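Long-range contacts in minor capsid protein (Enterobacteria phage PRD1, PDB 1YQ5), which forms, with proteins P31 and P2, the spike complexes at the fivefold vertices of the phage capsid and is essential for infectivity: residues S8-T13 and I135-A140; L26-L31 and V119-L124; Q62-V67 and T102-I107; T74-L79 and A91-S96. All blocks are in the same frame, centred on the assembly; numbering follows the deposited sequence.

All four contacts lie in the trimer-forming jelly-roll that ends spike protein P5. Interactions 1 and 3 are strand pairings in the same antiparallel sheet, where 135-142 runs beside 59-68; both are buried and carry hydroxyl pairs on the face turned to neighbouring subunits. Interaction 2 is less regular: a loop crosses strand 119-126 of the other sheet, its F29 ring and L31 reaching the core while its charges stay near solvent. Interaction 4 lies farther out, about 16 Å from the centre of the chain, where the hairpin 76-93 loosens into loops. It shares interaction 2's sheet, and L79 bridges to M65 of interaction 3.

Interaction 1. Residues S8-T13 and I135-A140; sequences SLMYST and IINITA
L9 and Y11 of strand 5-11 are tied to I138 and I136 of strand 135-142 by four backbone hydrogen bonds. L9 N gives its hydrogen to I138 O at 2.7 Å and I138 N answers to L9 O at 3.0 Å; farther along, Y11 N meets I136 O at 2.6 Å and I136 N meets Y11 O at 2.8 Å. In the non-hydrogen-bonded pair S8–T139, side chains do the linking instead. S8 holds its hydroxyl opposite the backbone N (chi1 -173°), which brings OG within 2.8 Å of T139 OG1 in a hydrogen bond. A water bound to S8 OG at 2.7 Å donates to N137 OD1 at 2.8 Å, carrying the link on to the next pair on this face, M10–N137. The antiparallel pairing sets the first strand of the jelly-roll domain beside its last, in the middle of a five-stranded sheet. Short hydroxyl side chains probably suit this face, where Y108 and L106 of the second subunit pack on S8 and T139. Apolar contacts dominate the other face, which looks into the sandwich. Y11 and I136 lie side by side, Y11 CB 3.9 Å from I136 CB, and I136 CD1 comes to the edge of the ring; Y11 OH bonds to D30 O. On the face of S8, the selenomethionine M10 bends at its second and third torsions, bringing SE beside I135 CD1.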
loop_
_atom_site.group_PDB
_atom_site.type_symbol
_atom_site.label_atom_id
_atom_site.label_comp_id
_atom_site.label_asym_id
_atom_site.label_seq_id
_atom_site.Cartn_x
_atom_site.Cartn_y
_atom_site.Cartn_z
ATOM N N SER A 8 -12.290 -2.322 -10.936
ATOM C CA SER A 8 -12.558 -1.865 -9.580
ATOM C C SER A 8 -13.918 -2.420 -9.175
ATOM O O SER A 8 -14.910 -2.238 -9.885
ATOM C CB SER A 8 -12.551 -0.334 -9.529
ATOM O OG SER A 8 -12.659 0.129 -8.193
ATOM N N LEU A 9 -13.959 -3.101 -8.035
ATOM C CA LEU A 9 -15.186 -3.722 -7.566
ATOM C C LEU A 9 -15.584 -3.312 -6.155
ATOM O O LEU A 9 -14.740 -2.965 -5.327
ATOM C CB LEU A 9 -15.033 -5.246 -7.588
ATOM C CG LEU A 9 -14.460 -5.910 -8.842
ATOM C CD1 LEU A 9 -14.145 -7.367 -8.544
ATOM C CD2 LEU A 9 -15.452 -5.790 -9.990
HETATM N N MSE A 10 -16.887 -3.365 -5.899
HETATM C CA MSE A 10 -17.430 -3.067 -4.583
HETATM C C MSE A 10 -18.131 -4.367 -4.189
HETATM O O MSE A 10 -19.070 -4.812 -4.858
HETATM C CB MSE A 10 -18.420 -1.900 -4.652
HETATM C CG MSE A 10 -18.799 -1.323 -3.288
HETATM SE SE MSE A 10 -20.086 -2.421 -2.349
HETATM C CE MSE A 10 -21.646 -1.892 -3.371
ATOM N N TYR A 11 -17.652 -4.969 -3.107
ATOM C CA TYR A 11 -18.141 -6.248 -2.600
ATOM C C TYR A 11 -18.845 -6.059 -1.254
ATOM O O TYR A 11 -18.284 -5.469 -0.332
ATOM C CB TYR A 11 -16.923 -7.163 -2.444
ATOM C CG TYR A 11 -17.168 -8.652 -2.359
ATOM C CD1 TYR A 11 -17.860 -9.330 -3.361
ATOM C CD2 TYR A 11 -16.606 -9.403 -1.325
ATOM C CE1 TYR A 11 -17.978 -10.726 -3.339
ATOM C CE2 TYR A 11 -16.716 -10.794 -1.292
ATOM C CZ TYR A 11 -17.400 -11.448 -2.302
ATOM O OH TYR A 11 -17.480 -12.826 -2.288
ATOM N N SER A 12 -20.074 -6.556 -1.149
ATOM C CA SER A 12 -20.854 -6.441 0.087
ATOM C C SER A 12 -21.857 -7.586 0.142
ATOM O O SER A 12 -21.947 -8.375 -0.797
ATOM C CB SER A 12 -21.627 -5.124 0.109
ATOM O OG SER A 12 -22.662 -5.146 -0.863
ATOM N N THR A 13 -22.619 -7.668 1.232
ATOM C CA THR A 13 -23.624 -8.718 1.366
ATOM C C THR A 13 -24.684 -8.549 0.280
ATOM O O THR A 13 -25.360 -9.507 -0.093
ATOM C CB THR A 13 -24.330 -8.670 2.736
ATOM O OG1 THR A 13 -24.924 -7.380 2.926
ATOM C CG2 THR A 13 -23.342 -8.954 3.858
ATOM N N ILE A 135 -18.111 -3.367 3.675
ATOM C CA ILE A 135 -18.021 -2.726 2.376
ATOM C C ILE A 135 -16.576 -2.992 1.991
ATOM O O ILE A 135 -15.646 -2.458 2.600
ATOM C CB ILE A 135 -18.264 -1.212 2.425
ATOM C CG1 ILE A 135 -19.727 -0.929 2.770
ATOM C CG2 ILE A 135 -17.946 -0.602 1.053
ATOM C CD1 ILE A 135 -20.702 -1.490 1.746
ATOM N N ILE A 136 -16.400 -3.860 1.005
ATOM C CA ILE A 136 -15.080 -4.228 0.539
ATOM C C ILE A 136 -14.876 -3.707 -0.873
ATOM O O ILE A 136 -15.745 -3.856 -1.737
ATOM C CB ILE A 136 -14.905 -5.768 0.547
ATOM C CG1 ILE A 136 -15.021 -6.287 1.982
ATOM C CG2 ILE A 136 -13.557 -6.155 -0.063
ATOM C CD1 ILE A 136 -14.980 -7.801 2.093
ATOM N N ASN A 137 -13.736 -3.066 -1.090
ATOM C CA ASN A 137 -13.397 -2.547 -2.403
ATOM C C ASN A 137 -12.122 -3.233 -2.853
ATOM O O ASN A 137 -11.154 -3.327 -2.095
ATOM C CB ASN A 137 -13.190 -1.034 -2.348
ATOM C CG ASN A 137 -14.500 -0.275 -2.260
ATOM O OD1 ASN A 137 -15.209 -0.116 -3.259
ATOM N ND2 ASN A 137 -14.832 0.183 -1.066
ATOM N N ILE A 138 -12.140 -3.729 -4.084
ATOM C CA ILE A 138 -10.991 -4.410 -4.659
ATOM C C ILE A 138 -10.709 -3.788 -6.018
ATOM O O ILE A 138 -11.586 -3.740 -6.879
ATOM C CB ILE A 138 -11.271 -5.916 -4.829
ATOM C CG1 ILE A 138 -11.456 -6.563 -3.451
ATOM C CG2 ILE A 138 -10.138 -6.574 -5.599
ATOM C CD1 ILE A 138 -11.942 -8.004 -3.497
ATOM N N THR A 139 -9.489 -3.298 -6.198
ATOM C CA THR A 139 -9.102 -2.668 -7.450
ATOM C C THR A 139 -7.752 -3.185 -7.925
ATOM O O THR A 139 -6.799 -3.273 -7.149
ATOM C CB THR A 139 -9.012 -1.136 -7.296
ATOM O OG1 THR A 139 -10.299 -0.616 -6.939
ATOM C CG2 THR A 139 -8.549 -0.491 -8.594
ATOM N N ALA A 140 -7.680 -3.538 -9.201
ATOM C CA ALA A 140 -6.443 -4.023 -9.784
ATOM C C ALA A 140 -6.229 -3.321 -11.117
ATOM O O ALA A 140 -7.172 -3.121 -11.883
ATOM C CB ALA A 140 -6.507 -5.528 -9.986
HETATM O O HOH W 1 -14.053 0.279 -5.829
#

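Interaction 2. Residues L26-L31 and V119-L124; sequences LTDFDL and VLKFSL
F29 lays one face of its ring over the backbone of S123, with S123 CA 4.0 Å from the ring centroid and only 19° off the normal, a CH-pi contact. The S123 side chain leaves on the other side, toward L26 and T27, so CA is left to the ring. F29 N is held by F122 O at 2.7 Å, and beyond S123 the ring's CZ meets L124 CG at 3.8 Å. Here the packing is tight: L31 CD1 touches F122 CD1 at 4.0 Å, their side chains at about a right angle. F29, L31, F122 and L124 help fill the space between the two sheets of the jelly-roll, with I136 and I138 beneath them.

Toward solvent the contact loosens. On the outer side L26 CD2 rests on L124 CA at 3.6 Å, and L26 packs on L97 of the third subunit. D28 OD2 touches K121 CD at 3.5 Å, but K121 NZ stays 4.6 Å from D28 OD2, and a water joins the two groups. The carboxylate has firmer partners in R80 and K82, with which it forms salt bridges. Another water links F29 O to F122 N. The chemistry implies a loop joined to this strand by one direct backbone bond and buried apolar groups, its aspartate probably kept ionised by the basic residues around it.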
loop_
_atom_site.group_PDB
_atom_site.type_symbol
_atom_site.label_atom_id
_atom_site.label_comp_id
_atom_site.label_asym_id
_atom_site.label_seq_id
_atom_site.Cartn_x
_atom_site.Cartn_y
_atom_site.Cartn_z
ATOM N N LEU A 26 -9.621 -17.652 6.346
ATOM C CA LEU A 26 -9.496 -16.961 5.072
ATOM C C LEU A 26 -9.952 -17.836 3.919
ATOM O O LEU A 26 -9.204 -18.687 3.437
ATOM C CB LEU A 26 -8.051 -16.508 4.842
ATOM C CG LEU A 26 -7.548 -15.386 5.754
ATOM C CD1 LEU A 26 -6.079 -15.117 5.447
ATOM C CD2 LEU A 26 -8.387 -14.125 5.541
ATOM N N THR A 27 -11.192 -17.626 3.491
ATOM C CA THR A 27 -11.764 -18.374 2.379
ATOM C C THR A 27 -11.837 -17.399 1.213
ATOM O O THR A 27 -12.447 -16.334 1.332
ATOM C CB THR A 27 -13.190 -18.871 2.711
ATOM O OG1 THR A 27 -13.144 -19.711 3.872
ATOM C CG2 THR A 27 -13.768 -19.661 1.542
ATOM N N ASP A 28 -11.211 -17.753 0.096
ATOM C CA ASP A 28 -11.201 -16.880 -1.069
ATOM C C ASP A 28 -12.598 -16.469 -1.519
ATOM O O ASP A 28 -13.536 -17.266 -1.504
ATOM C CB ASP A 28 -10.423 -17.539 -2.207
ATOM C CG ASP A 28 -8.960 -17.748 -1.851
ATOM O OD1 ASP A 28 -8.411 -16.902 -1.113
ATOM O OD2 ASP A 28 -8.357 -18.737 -2.312
ATOM N N PHE A 29 -12.716 -15.209 -1.919
ATOM C CA PHE A 29 -13.987 -14.628 -2.339
ATOM C C PHE A 29 -14.442 -14.931 -3.763
ATOM O O PHE A 29 -13.658 -14.890 -4.707
ATOM C CB PHE A 29 -13.934 -13.102 -2.193
ATOM C CG PHE A 29 -13.798 -12.617 -0.781
ATOM C CD1 PHE A 29 -13.131 -11.423 -0.515
ATOM C CD2 PHE A 29 -14.370 -13.316 0.278
ATOM C CE1 PHE A 29 -13.039 -10.933 0.784
ATOM C CE2 PHE A 29 -14.283 -12.832 1.582
ATOM C CZ PHE A 29 -13.615 -11.635 1.832
ATOM N N ASP A 30 -15.732 -15.218 -3.892
ATOM C CA ASP A 30 -16.364 -15.452 -5.182
ATOM C C ASP A 30 -16.745 -14.024 -5.576
ATOM O O ASP A 30 -17.607 -13.424 -4.935
ATOM C CB ASP A 30 -17.632 -16.286 -4.997
ATOM C CG ASP A 30 -18.455 -16.398 -6.271
ATOM O OD1 ASP A 30 -18.483 -15.436 -7.070
ATOM O OD2 ASP A 30 -19.090 -17.452 -6.464
ATOM N N LEU A 31 -16.110 -13.476 -6.607
ATOM C CA LEU A 31 -16.400 -12.102 -7.014
ATOM C C LEU A 31 -17.339 -11.953 -8.214
ATOM O O LEU A 31 -17.493 -10.853 -8.753
ATOM C CB LEU A 31 -15.092 -11.362 -7.307
ATOM C CG LEU A 31 -14.075 -11.275 -6.164
ATOM C CD1 LEU A 31 -12.814 -10.569 -6.656
ATOM C CD2 LEU A 31 -14.682 -10.529 -4.988
ATOM N N VAL A 119 -5.272 -16.204 -11.910
ATOM C CA VAL A 119 -6.314 -15.471 -11.212
ATOM C C VAL A 119 -5.844 -14.895 -9.886
ATOM O O VAL A 119 -5.166 -15.561 -9.109
ATOM C CB VAL A 119 -7.542 -16.380 -10.942
ATOM C CG1 VAL A 119 -7.115 -17.615 -10.166
ATOM C CG2 VAL A 119 -8.608 -15.614 -10.156
ATOM N N LEU A 120 -6.196 -13.639 -9.649
ATOM C CA LEU A 120 -5.858 -12.978 -8.400
ATOM C C LEU A 120 -6.954 -13.399 -7.427
ATOM O O LEU A 120 -8.139 -13.195 -7.704
ATOM C CB LEU A 120 -5.875 -11.459 -8.583
ATOM C CG LEU A 120 -4.746 -10.863 -9.428
ATOM C CD1 LEU A 120 -5.075 -9.427 -9.795
ATOM C CD2 LEU A 120 -3.440 -10.934 -8.648
ATOM N N LYS A 121 -6.564 -13.999 -6.307
ATOM C CA LYS A 121 -7.534 -14.443 -5.313
ATOM C C LYS A 121 -7.517 -13.508 -4.107
ATOM O O LYS A 121 -6.453 -13.088 -3.650
ATOM C CB LYS A 121 -7.224 -15.876 -4.881
ATOM C CG LYS A 121 -7.330 -16.896 -6.016
ATOM C CD LYS A 121 -7.008 -18.303 -5.529
ATOM C CE LYS A 121 -7.193 -19.331 -6.637
ATOM N NZ LYS A 121 -6.902 -20.714 -6.162
ATOM N N PHE A 122 -8.700 -13.184 -3.595
ATOM C CA PHE A 122 -8.814 -12.272 -2.463
ATOM C C PHE A 122 -9.582 -12.858 -1.286
ATOM O O PHE A 122 -10.539 -13.620 -1.466
ATOM C CB PHE A 122 -9.513 -10.975 -2.895
ATOM C CG PHE A 122 -8.837 -10.266 -4.033
ATOM C CD1 PHE A 122 -9.018 -10.693 -5.347
ATOM C CD2 PHE A 122 -8.008 -9.174 -3.790
ATOM C CE1 PHE A 122 -8.385 -10.042 -6.405
ATOM C CE2 PHE A 122 -7.368 -8.516 -4.838
ATOM C CZ PHE A 122 -7.558 -8.953 -6.152
ATOM N N SER A 123 -9.168 -12.478 -0.082
ATOM C CA SER A 123 -9.832 -12.929 1.134
ATOM C C SER A 123 -9.455 -12.061 2.322
ATOM O O SER A 123 -8.370 -11.472 2.368
ATOM C CB SER A 123 -9.475 -14.383 1.454
ATOM O OG SER A 123 -10.256 -14.854 2.545
ATOM N N LEU A 124 -10.370 -11.980 3.278
ATOM C CA LEU A 124 -10.143 -11.216 4.496
ATOM C C LEU A 124 -11.169 -11.650 5.533
ATOM O O LEU A 124 -12.155 -12.315 5.203
ATOM C CB LEU A 124 -10.254 -9.706 4.218
ATOM C CG LEU A 124 -11.578 -9.085 3.759
ATOM C CD1 LEU A 124 -12.590 -9.081 4.906
ATOM C CD2 LEU A 124 -11.322 -7.657 3.296
HETATM O O HOH W 2 -12.826 -15.231 4.371
HETATM O O HOH W 3 -9.361 -20.425 -4.192
HETATM O O HOH W 4 -10.847 -14.846 -4.790
#

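Interaction 3. Residues Q62-V67 and T102-I107; sequences QITMTV and TISLLI
The antiparallel pairing of strands 59-68 and 100-109 closes one edge of a jelly-roll sheet within the chain, and T64 with S104 marks its middle. T64 OG1 donates to S104 OG at 2.8 Å; its OG1 lies beside its own backbone N (chi1 -68°), and S104 turns OG likewise (chi1 -70°). On either side of this pair run the backbone bonds: I63 N to L105 O and L105 N to I63 O, both 2.6 Å, then M65 N to I103 O at 2.9 Å and I103 N to M65 O at 3.0 Å. The sheet has two unlike faces. That of T64 and S104 meets other subunits of the trimer: T64 OG1 also takes the L106 N-H of the second subunit, S104 OG bonds to S104 O of the second subunit, and T102 OG1 to V89 O of the second subunit. Hydroxyl residues suit this interface, being compact and able to serve two partners. T66 and T102 lie side by side, T66 CG2 3.6 Å from T102 OG1. At the other end Q62 bends back at its second torsion, bringing OE1 to 3.6 Å from L106 CB. The opposite face belongs to the sandwich interior, where I63 CD1 meets I107 CD1 at 3.7 Å and the selenomethionine M65 lays its CB and CE against the CG2 branch of I103.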
loop_
_atom_site.group_PDB
_atom_site.type_symbol
_atom_site.label_atom_id
_atom_site.label_comp_id
_atom_site.label_asym_id
_atom_site.label_seq_id
_atom_site.Cartn_x
_atom_site.Cartn_y
_atom_site.Cartn_z
ATOM N N GLN A 62 -0.934 -3.297 -9.937
ATOM C CA GLN A 62 -1.120 -2.554 -8.697
ATOM C C GLN A 62 -2.462 -3.039 -8.171
ATOM O O GLN A 62 -3.477 -2.968 -8.867
ATOM C CB GLN A 62 -1.168 -1.047 -8.955
ATOM C CG GLN A 62 -1.501 -0.217 -7.715
ATOM C CD GLN A 62 -0.596 -0.520 -6.529
ATOM O OE1 GLN A 62 0.631 -0.487 -6.643
ATOM N NE2 GLN A 62 -1.201 -0.810 -5.378
ATOM N N ILE A 63 -2.461 -3.530 -6.940
ATOM C CA ILE A 63 -3.659 -4.082 -6.333
ATOM C C ILE A 63 -3.955 -3.508 -4.955
ATOM O O ILE A 63 -3.048 -3.308 -4.142
ATOM C CB ILE A 63 -3.504 -5.606 -6.195
ATOM C CG1 ILE A 63 -3.253 -6.220 -7.575
ATOM C CG2 ILE A 63 -4.727 -6.206 -5.529
ATOM C CD1 ILE A 63 -2.626 -7.596 -7.522
ATOM N N THR A 64 -5.234 -3.255 -4.698
ATOM C CA THR A 64 -5.667 -2.740 -3.409
ATOM C C THR A 64 -6.981 -3.378 -2.996
ATOM O O THR A 64 -7.894 -3.528 -3.806
ATOM C CB THR A 64 -5.890 -1.207 -3.427
ATOM O OG1 THR A 64 -4.635 -0.534 -3.586
ATOM C CG2 THR A 64 -6.545 -0.746 -2.119
HETATM N N MSE A 65 -7.058 -3.779 -1.737
HETATM C CA MSE A 65 -8.282 -4.331 -1.196
HETATM C C MSE A 65 -8.470 -3.681 0.157
HETATM O O MSE A 65 -7.567 -3.705 0.996
HETATM C CB MSE A 65 -8.215 -5.847 -1.028
HETATM C CG MSE A 65 -9.442 -6.367 -0.282
HETATM SE SE MSE A 65 -9.629 -8.282 -0.239
HETATM C CE MSE A 65 -7.906 -8.686 0.603
ATOM N N THR A 66 -9.639 -3.085 0.356
ATOM C CA THR A 66 -9.954 -2.416 1.605
ATOM C C THR A 66 -11.270 -2.921 2.172
ATOM O O THR A 66 -12.106 -3.459 1.447
ATOM C CB THR A 66 -10.087 -0.896 1.405
ATOM O OG1 THR A 66 -11.073 -0.636 0.398
ATOM C CG2 THR A 66 -8.758 -0.295 0.979
ATOM N N VAL A 67 -11.445 -2.743 3.474
ATOM C CA VAL A 67 -12.675 -3.156 4.122
ATOM C C VAL A 67 -13.025 -2.253 5.289
ATOM O O VAL A 67 -12.148 -1.780 6.014
ATOM C CB VAL A 67 -12.599 -4.610 4.665
ATOM C CG1 VAL A 67 -11.487 -4.732 5.696
ATOM C CG2 VAL A 67 -13.931 -4.996 5.298
ATOM N N THR A 102 -6.560 -2.468 5.310
ATOM C CA THR A 102 -6.144 -2.169 3.953
ATOM C C THR A 102 -4.908 -2.959 3.555
ATOM O O THR A 102 -4.010 -3.167 4.367
ATOM C CB THR A 102 -5.785 -0.666 3.814
ATOM O OG1 THR A 102 -6.947 0.138 4.064
ATOM C CG2 THR A 102 -5.233 -0.374 2.423
ATOM N N ILE A 103 -4.875 -3.408 2.305
ATOM C CA ILE A 103 -3.701 -4.090 1.779
ATOM C C ILE A 103 -3.536 -3.617 0.341
ATOM O O ILE A 103 -4.483 -3.655 -0.451
ATOM C CB ILE A 103 -3.802 -5.643 1.818
ATOM C CG1 ILE A 103 -2.425 -6.238 1.481
ATOM C CG2 ILE A 103 -4.842 -6.153 0.825
ATOM C CD1 ILE A 103 -2.318 -7.750 1.656
ATOM N N SER A 104 -2.341 -3.133 0.025
ATOM C CA SER A 104 -2.040 -2.642 -1.310
ATOM C C SER A 104 -0.735 -3.261 -1.752
ATOM O O SER A 104 0.210 -3.357 -0.969
ATOM C CB SER A 104 -1.934 -1.121 -1.315
ATOM O OG SER A 104 -3.214 -0.550 -1.119
ATOM N N LEU A 105 -0.685 -3.660 -3.017
ATOM C CA LEU A 105 0.485 -4.335 -3.550
ATOM C C LEU A 105 0.793 -4.024 -5.005
ATOM O O LEU A 105 -0.111 -3.846 -5.819
ATOM C CB LEU A 105 0.273 -5.848 -3.446
ATOM C CG LEU A 105 -0.140 -6.444 -2.104
ATOM C CD1 LEU A 105 -1.104 -7.604 -2.328
ATOM C CD2 LEU A 105 1.099 -6.898 -1.352
ATOM N N LEU A 106 2.082 -3.957 -5.315
ATOM C CA LEU A 106 2.551 -3.781 -6.683
ATOM C C LEU A 106 3.341 -5.072 -6.846
ATOM O O LEU A 106 4.347 -5.271 -6.170
ATOM C CB LEU A 106 3.495 -2.582 -6.829
ATOM C CG LEU A 106 4.203 -2.549 -8.197
ATOM C CD1 LEU A 106 3.163 -2.485 -9.299
ATOM C CD2 LEU A 106 5.152 -1.358 -8.290
ATOM N N ILE A 107 2.874 -5.955 -7.720
ATOM C CA ILE A 107 3.532 -7.236 -7.918
ATOM C C ILE A 107 3.645 -7.602 -9.388
ATOM O O ILE A 107 2.952 -7.034 -10.238
ATOM C CB ILE A 107 2.742 -8.361 -7.222
ATOM C CG1 ILE A 107 1.327 -8.434 -7.814
ATOM C CG2 ILE A 107 2.675 -8.109 -5.728
ATOM C CD1 ILE A 107 0.481 -9.586 -7.293
#

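Interaction 4. Residues T74-L79 and A91-S96; sequences TGNYLL and ACPASS
N76 turns its CG away from its carbonyl carbon (chi1 -61°), carrying OD1 across the strand gap to P93, while Y77, with a similar first torsion (chi1 -81°), swings its ring along the opposite face of the sheet to A94. N76 OD1 lies 3.1 Å from P93 CA and 3.4 Å from P93 CG; the two side chains cross obliquely, with the amide oxygen against the proline ring. On the other face, A94 CB meets Y77 CE1 at 3.5 Å, at the edge of the aromatic ring; alanine is small enough to fit there, and Y77 OH is held by V72 O.

Between these two faces run the backbone bonds of an antiparallel beta hairpin. Y77 N reaches C92 O at 2.9 Å and C92 N reaches Y77 O at 2.7 Å, with A94 N continuing the ladder to G75 O at 3.0 Å. P93, which has no N-H, suits its place in a non-hydrogen-bonded pair with N76. G75 takes a positive phi (70°), a shape easy for glycine, where the strand gives way to loop; a water donating to both G75 O and A94 O bridges this frayed end. Farther in, L78 CD2 packs on A91 CB at 3.8 Å, and L79 CD1 lies near C92 SG.

The hairpin's strand 86-93 is the outermost of its sheet within the chain, and P93 packs on P93 of the third subunit. Strand 76-83 lies between 86-93 and 119-126, and its inward Y77 and L79 touch V67 and M65 of strand 59-68 in the facing sheet.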
loop_
_atom_site.group_PDB
_atom_site.type_symbol
_atom_site.label_atom_id
_atom_site.label_comp_id
_atom_site.label_asym_id
_atom_site.label_seq_id
_atom_site.Cartn_x
_atom_site.Cartn_y
_atom_site.Cartn_z
ATOM N N THR A 74 -13.100 -4.716 17.181
ATOM C CA THR A 74 -12.161 -5.445 18.020
ATOM C C THR A 74 -11.368 -6.454 17.196
ATOM O O THR A 74 -11.710 -6.739 16.050
ATOM C CB THR A 74 -12.900 -6.202 19.144
ATOM O OG1 THR A 74 -13.917 -7.031 18.571
ATOM C CG2 THR A 74 -13.549 -5.222 20.111
ATOM N N GLY A 75 -10.307 -6.991 17.789
ATOM C CA GLY A 75 -9.488 -7.964 17.091
ATOM C C GLY A 75 -8.687 -7.335 15.964
ATOM O O GLY A 75 -8.447 -6.125 15.952
ATOM N N ASN A 76 -8.273 -8.165 15.014
ATOM C CA ASN A 76 -7.492 -7.699 13.877
ATOM C C ASN A 76 -8.109 -8.135 12.565
ATOM O O ASN A 76 -8.543 -9.279 12.422
ATOM C CB ASN A 76 -6.071 -8.261 13.939
ATOM C CG ASN A 76 -5.332 -7.832 15.179
ATOM O OD1 ASN A 76 -5.019 -6.658 15.349
ATOM N ND2 ASN A 76 -5.059 -8.784 16.067
ATOM N N TYR A 77 -8.164 -7.212 11.615
ATOM C CA TYR A 77 -8.670 -7.545 10.299
ATOM C C TYR A 77 -7.489 -8.170 9.568
ATOM O O TYR A 77 -6.395 -7.597 9.533
ATOM C CB TYR A 77 -9.157 -6.297 9.568
ATOM C CG TYR A 77 -10.542 -5.874 9.999
ATOM C CD1 TYR A 77 -10.731 -5.035 11.095
ATOM C CD2 TYR A 77 -11.666 -6.350 9.329
ATOM C CE1 TYR A 77 -12.020 -4.678 11.515
ATOM C CE2 TYR A 77 -12.952 -6.005 9.740
ATOM C CZ TYR A 77 -13.122 -5.171 10.830
ATOM O OH TYR A 77 -14.397 -4.837 11.225
ATOM N N LEU A 78 -7.707 -9.359 9.017
ATOM C CA LEU A 78 -6.667 -10.078 8.293
ATOM C C LEU A 78 -6.981 -10.024 6.803
ATOM O O LEU A 78 -8.089 -10.367 6.387
ATOM C CB LEU A 78 -6.621 -11.537 8.748
ATOM C CG LEU A 78 -6.626 -11.781 10.258
ATOM C CD1 LEU A 78 -6.567 -13.275 10.515
ATOM C CD2 LEU A 78 -5.446 -11.072 10.918
ATOM N N LEU A 79 -6.011 -9.595 6.003
ATOM C CA LEU A 79 -6.223 -9.506 4.563
ATOM C C LEU A 79 -5.201 -10.322 3.795
ATOM O O LEU A 79 -4.034 -10.396 4.180
ATOM C CB LEU A 79 -6.175 -8.048 4.100
ATOM C CG LEU A 79 -7.313 -7.153 4.591
ATOM C CD1 LEU A 79 -7.119 -6.841 6.059
ATOM C CD2 LEU A 79 -7.341 -5.862 3.779
ATOM N N ALA A 91 -2.113 -7.720 8.683
ATOM C CA ALA A 91 -3.080 -7.741 9.772
ATOM C C ALA A 91 -3.245 -6.284 10.200
ATOM O O ALA A 91 -2.257 -5.571 10.352
ATOM C CB ALA A 91 -2.557 -8.586 10.926
ATOM N N CYS A 92 -4.487 -5.843 10.385
ATOM C CA CYS A 92 -4.754 -4.460 10.764
ATOM C C CYS A 92 -5.598 -4.373 12.032
ATOM O O CYS A 92 -6.779 -4.723 12.023
ATOM C CB CYS A 92 -5.482 -3.746 9.622
ATOM S SG CYS A 92 -4.689 -3.960 7.999
ATOM N N PRO A 93 -4.998 -3.908 13.141
ATOM C CA PRO A 93 -5.728 -3.789 14.407
ATOM C C PRO A 93 -6.983 -2.929 14.270
ATOM O O PRO A 93 -6.930 -1.800 13.784
ATOM C CB PRO A 93 -4.691 -3.169 15.344
ATOM C CG PRO A 93 -3.400 -3.757 14.828
ATOM C CD PRO A 93 -3.568 -3.602 13.328
ATOM N N ALA A 94 -8.112 -3.474 14.702
ATOM C CA ALA A 94 -9.374 -2.758 14.620
ATOM C C ALA A 94 -9.578 -1.821 15.801
ATOM O O ALA A 94 -8.990 -2.001 16.866
ATOM C CB ALA A 94 -10.527 -3.747 14.547
ATOM N N SER A 95 -10.415 -0.814 15.589
ATOM C CA SER A 95 -10.768 0.153 16.621
ATOM C C SER A 95 -12.000 0.853 16.081
ATOM O O SER A 95 -12.374 0.650 14.926
ATOM C CB SER A 95 -9.653 1.182 16.844
ATOM O OG SER A 95 -9.588 2.105 15.771
ATOM N N SER A 96 -12.634 1.673 16.905
ATOM C CA SER A 96 -13.815 2.385 16.456
ATOM C C SER A 96 -13.421 3.353 15.340
ATOM O O SER A 96 -14.172 3.552 14.380
ATOM C CB SER A 96 -14.444 3.147 17.622
ATOM O OG SER A 96 -15.715 3.645 17.238
HETATM O O HOH W 5 -7.772 -4.335 18.117
#